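Local coordinates for protein putative cytochrome P450 154A1 (Streptomyces coelicolor, PDB 1ODO) that belongs to the cytochrome P450 family of heme-thiolate proteins and binds heme, with 4-phenyl-1H-imidazole in a pocket beside it, at residues Lys97-Val102 against Phe353-Pro358. Residues are numbered along the deposited sequence; the frame is centred on the assembly and turned at random.
Sequences KLRRLV and FCLGAP. With HEM (protoporphyrin IX containing Fe), chain B.
The Arg99 guanidinium carries Leu355 CD1 over one face, 3.6 Å from its plane and displaced from the centre of the group, while its edge meets the backbone oxygen of Phe353 and a heme propionate. Both terminal nitrogens converge end-on on that single oxygen: Arg99 NH1 and NH2 each donate to Phe353 O at 2.9 Å, the NH2 bond lying in the carbonyl plane and the NH1 donor tilted out of it. Both bonds are bent (N-H...O angles of 144° and 141°), consistent with two donors sharing one acceptor. Arg99 NH1 also donates to propionate O2A of the heme at 2.9 Å, which fixes the group's rotation between backbone and cofactor. Arg99 reaches the loop because its chain is extended from CG to NE, with CG anti to the backbone N (chi1 179°). Segment 353-358 is the cysteine-ligand loop of the P450 fold: Cys354 SG binds the heme iron at 2.3 Å, and a type I turn from Cys354 to Ala357 leads into helix 357-374. Gly356 CA packs 3.5 Å from heme C2B. Beside the polar grip, Leu355 CD2 meets Val102 CG1 at 3.6 Å, and Val102 also touches Thr235 and Met239 of helix 229-244.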
ATOM      1  N   LYS A  97     -20.198   0.048   7.842  1.00 16.79           N
ATOM      2  CA  LYS A  97     -20.740  -1.288   7.625  1.00 19.12           C
ATOM      3  C   LYS A  97     -19.794  -2.216   6.855  1.00 18.89           C
ATOM      4  O   LYS A  97     -19.501  -3.327   7.299  1.00 16.63           O
ATOM      5  CB  LYS A  97     -22.067  -1.185   6.866  1.00 20.92           C
ATOM      6  CG  LYS A  97     -22.519  -2.482   6.195  1.00 25.97           C
ATOM      7  CD  LYS A  97     -23.643  -2.212   5.196  1.00 29.14           C
ATOM      8  CE  LYS A  97     -23.934  -3.429   4.329  1.00 30.21           C
ATOM      9  NZ  LYS A  97     -24.978  -3.129   3.304  1.00 31.97           N
ATOM     10  N   LEU A  98     -19.329  -1.756   5.697  1.00 18.92           N
ATOM     11  CA  LEU A  98     -18.429  -2.547   4.866  1.00 18.68           C
ATOM     12  C   LEU A  98     -17.048  -2.794   5.483  1.00 18.85           C
ATOM     13  O   LEU A  98     -16.375  -3.762   5.126  1.00 20.39           O
ATOM     14  CB  LEU A  98     -18.308  -1.897   3.480  1.00 17.71           C
ATOM     15  CG  LEU A  98     -19.618  -1.917   2.671  1.00 18.82           C
ATOM     16  CD1 LEU A  98     -19.492  -1.061   1.423  1.00 16.31           C
ATOM     17  CD2 LEU A  98     -19.964  -3.355   2.290  1.00 20.37           C
ATOM     18  N   ARG A  99     -16.625  -1.934   6.405  1.00 17.18           N
ATOM     19  CA  ARG A  99     -15.319  -2.106   7.047  1.00 16.36           C
ATOM     20  C   ARG A  99     -15.460  -3.044   8.246  1.00 17.15           C
ATOM     21  O   ARG A  99     -14.621  -3.917   8.459  1.00 17.66           O
ATOM     22  CB  ARG A  99     -14.752  -0.756   7.510  1.00 14.63           C
ATOM     23  CG  ARG A  99     -13.394  -0.838   8.228  1.00 14.39           C
ATOM     24  CD  ARG A  99     -12.934   0.554   8.665  1.00 15.67           C
ATOM     25  NE  ARG A  99     -11.746   0.556   9.520  1.00 14.11           N
ATOM     26  CZ  ARG A  99     -10.508   0.821   9.106  1.00 13.30           C
ATOM     27  NH1 ARG A  99     -10.262   1.108   7.832  1.00 10.87           N
ATOM     28  NH2 ARG A  99      -9.512   0.825   9.980  1.00 11.84           N
ATOM     29  N   ARG A 100     -16.530  -2.865   9.016  1.00 17.01           N
ATOM     30  CA  ARG A 100     -16.784  -3.692  10.195  1.00 18.40           C
ATOM     31  C   ARG A 100     -16.838  -5.182   9.860  1.00 19.05           C
ATOM     32  O   ARG A 100     -16.514  -6.026  10.696  1.00 18.65           O
ATOM     33  CB  ARG A 100     -18.094  -3.265  10.865  1.00 18.65           C
ATOM     34  N   LEU A 101     -17.248  -5.502   8.641  1.00 19.07           N
ATOM     35  CA  LEU A 101     -17.340  -6.895   8.216  1.00 20.72           C
ATOM     36  C   LEU A 101     -15.979  -7.588   8.173  1.00 20.91           C
ATOM     37  O   LEU A 101     -15.867  -8.776   8.487  1.00 20.99           O
ATOM     38  CB  LEU A 101     -18.002  -6.976   6.844  1.00 22.73           C
ATOM     39  N   VAL A 102     -14.947  -6.841   7.799  1.00 19.98           N
ATOM     40  CA  VAL A 102     -13.594  -7.384   7.708  1.00 19.96           C
ATOM     41  C   VAL A 102     -12.703  -7.088   8.916  1.00 21.05           C
ATOM     42  O   VAL A 102     -11.817  -7.876   9.246  1.00 20.37           O
ATOM     43  CB  VAL A 102     -12.891  -6.847   6.435  1.00 19.75           C
ATOM     44  CG1 VAL A 102     -11.474  -7.409   6.330  1.00 19.68           C
ATOM     45  CG2 VAL A 102     -13.708  -7.214   5.202  1.00 20.42           C
ATOM     46  N   PHE A 353      -8.304   4.670   7.713  1.00 12.53           N
ATOM     47  CA  PHE A 353      -6.949   4.283   8.108  1.00 11.77           C
ATOM     48  C   PHE A 353      -6.736   2.811   7.755  1.00 12.97           C
ATOM     49  O   PHE A 353      -7.543   1.957   8.128  1.00 13.04           O
ATOM     50  CB  PHE A 353      -6.758   4.483   9.615  1.00 11.15           C
ATOM     51  CG  PHE A 353      -5.335   4.319  10.072  1.00 11.04           C
ATOM     52  CD1 PHE A 353      -4.479   5.415  10.128  1.00 12.84           C
ATOM     53  CD2 PHE A 353      -4.844   3.065  10.427  1.00 11.66           C
ATOM     54  CE1 PHE A 353      -3.148   5.262  10.532  1.00 14.50           C
ATOM     55  CE2 PHE A 353      -3.518   2.902  10.831  1.00 12.90           C
ATOM     56  CZ  PHE A 353      -2.668   4.002  10.884  1.00 13.74           C
ATOM     57  N   CYS A 354      -5.651   2.519   7.039  1.00 12.23           N
ATOM     58  CA  CYS A 354      -5.345   1.152   6.631  1.00 12.18           C
ATOM     59  C   CYS A 354      -5.742   0.076   7.639  1.00 12.08           C
ATOM     60  O   CYS A 354      -5.207   0.013   8.742  1.00 11.71           O
ATOM     61  CB  CYS A 354      -3.862   1.000   6.322  1.00 10.91           C
ATOM     62  SG  CYS A 354      -3.486  -0.662   5.739  1.00 11.74           S
ATOM     63  N   LEU A 355      -6.673  -0.782   7.237  1.00 13.19           N
ATOM     64  CA  LEU A 355      -7.148  -1.858   8.097  1.00 12.33           C
ATOM     65  C   LEU A 355      -6.043  -2.880   8.369  1.00 12.39           C
ATOM     66  O   LEU A 355      -5.992  -3.481   9.441  1.00 14.03           O
ATOM     67  CB  LEU A 355      -8.355  -2.543   7.444  1.00 12.69           C
ATOM     68  CG  LEU A 355      -9.151  -3.540   8.281  1.00 13.65           C
ATOM     69  CD1 LEU A 355      -9.764  -2.832   9.481  1.00 15.00           C
ATOM     70  CD2 LEU A 355     -10.239  -4.168   7.413  1.00 15.34           C
ATOM     71  N   GLY A 356      -5.148  -3.064   7.400  1.00 12.44           N
ATOM     72  CA  GLY A 356      -4.065  -4.020   7.574  1.00 12.70           C
ATOM     73  C   GLY A 356      -2.808  -3.503   8.257  1.00 12.07           C
ATOM     74  O   GLY A 356      -1.847  -4.256   8.439  1.00 13.52           O
ATOM     75  N   ALA A 357      -2.812  -2.234   8.654  1.00 11.05           N
ATOM     76  CA  ALA A 357      -1.661  -1.622   9.312  1.00 10.65           C
ATOM     77  C   ALA A 357      -0.962  -2.465  10.380  1.00 10.76           C
ATOM     78  O   ALA A 357       0.249  -2.656  10.318  1.00 10.73           O
ATOM     79  CB  ALA A 357      -2.057  -0.260   9.900  1.00 10.39           C
ATOM     80  N   PRO A 358      -1.709  -2.977  11.375  1.00 12.18           N
ATOM     81  CA  PRO A 358      -1.039  -3.779  12.403  1.00 12.42           C
ATOM     82  C   PRO A 358      -0.364  -5.043  11.877  1.00 13.28           C
ATOM     83  O   PRO A 358       0.711  -5.417  12.351  1.00 12.85           O
ATOM     84  CB  PRO A 358      -2.160  -4.066  13.413  1.00 14.37           C
ATOM     85  CG  PRO A 358      -3.401  -4.011  12.582  1.00 15.27           C
ATOM     86  CD  PRO A 358      -3.150  -2.840  11.661  1.00 11.51           C
TER
HETATM   87  CHA HEM B1407      -6.378   1.214   2.943  1.00 13.23           C
HETATM   88  CHB HEM B1407      -5.832  -3.477   3.881  1.00 10.62           C
HETATM   89  CHC HEM B1407      -1.035  -2.931   3.858  1.00 11.97           C
HETATM   90  CHD HEM B1407      -1.598   1.743   2.900  1.00 10.84           C
HETATM   91  C1A HEM B1407      -6.673  -0.099   3.215  1.00 11.83           C
HETATM   92  C2A HEM B1407      -8.008  -0.680   3.315  1.00 12.21           C
HETATM   93  C3A HEM B1407      -7.857  -1.987   3.571  1.00 12.56           C
HETATM   94  C4A HEM B1407      -6.430  -2.267   3.645  1.00 11.45           C
HETATM   95  CMA HEM B1407      -8.960  -3.045   3.755  1.00 12.77           C
HETATM   96  CAA HEM B1407      -9.320   0.116   3.144  1.00 11.43           C
HETATM   97  CBA HEM B1407      -9.717   0.804   4.463  1.00 13.19           C
HETATM   98  CGA HEM B1407     -10.997   1.637   4.412  1.00 12.61           C
HETATM   99  O1A HEM B1407     -11.213   2.261   3.313  1.00 11.97           O
HETATM  100  O2A HEM B1407     -11.717   1.663   5.407  1.00 13.65           O
HETATM  101  C1B HEM B1407      -4.490  -3.745   3.949  1.00 10.88           C
HETATM  102  C2B HEM B1407      -3.929  -5.062   4.194  1.00 12.30           C
HETATM  103  C3B HEM B1407      -2.573  -4.916   4.190  1.00 12.00           C
HETATM  104  C4B HEM B1407      -2.289  -3.520   3.944  1.00 10.76           C
HETATM  105  CMB HEM B1407      -4.759  -6.346   4.408  1.00 12.41           C
HETATM  106  CAB HEM B1407      -1.483  -5.985   4.396  1.00 11.92           C
HETATM  107  CBB HEM B1407      -1.467  -6.615   5.799  1.00 17.57           C
HETATM  108  C1C HEM B1407      -0.772  -1.593   3.602  1.00 10.22           C
HETATM  109  C2C HEM B1407       0.580  -1.022   3.508  1.00 10.85           C
HETATM  110  C3C HEM B1407       0.424   0.293   3.234  1.00  9.99           C
HETATM  111  C4C HEM B1407      -1.002   0.539   3.163  1.00 10.72           C
HETATM  112  CMC HEM B1407       1.883  -1.860   3.696  1.00  8.45           C
HETATM  113  CAC HEM B1407       1.471   1.416   3.007  1.00 10.21           C
HETATM  114  CBC HEM B1407       2.620   1.510   4.017  1.00  9.07           C
HETATM  115  C1D HEM B1407      -2.934   2.020   2.821  1.00 12.34           C
HETATM  116  C2D HEM B1407      -3.510   3.311   2.521  1.00 12.80           C
HETATM  117  C3D HEM B1407      -4.856   3.164   2.523  1.00 12.54           C
HETATM  118  C4D HEM B1407      -5.123   1.780   2.839  1.00 13.26           C
HETATM  119  CMD HEM B1407      -2.694   4.588   2.241  1.00 12.79           C
HETATM  120  CAD HEM B1407      -5.886   4.263   2.215  1.00 16.04           C
HETATM  121  CBD HEM B1407      -6.070   5.385   3.241  1.00 17.12           C
HETATM  122  CGD HEM B1407      -7.081   6.349   2.658  1.00 16.08           C
HETATM  123  O1D HEM B1407      -6.693   7.461   2.281  1.00 14.98           O
HETATM  124  O2D HEM B1407      -8.256   5.928   2.555  1.00 17.29           O
HETATM  125  NA  HEM B1407      -5.739  -1.085   3.428  1.00 11.11           N
HETATM  126  NB  HEM B1407      -3.466  -2.818   3.792  1.00 10.62           N
HETATM  127  NC  HEM B1407      -1.717  -0.619   3.393  1.00 10.01           N
HETATM  128  ND  HEM B1407      -3.939   1.076   3.010  1.00 11.20           N
HETATM  129 FE   HEM B1407      -3.716  -0.843   3.415  1.00 11.03          FE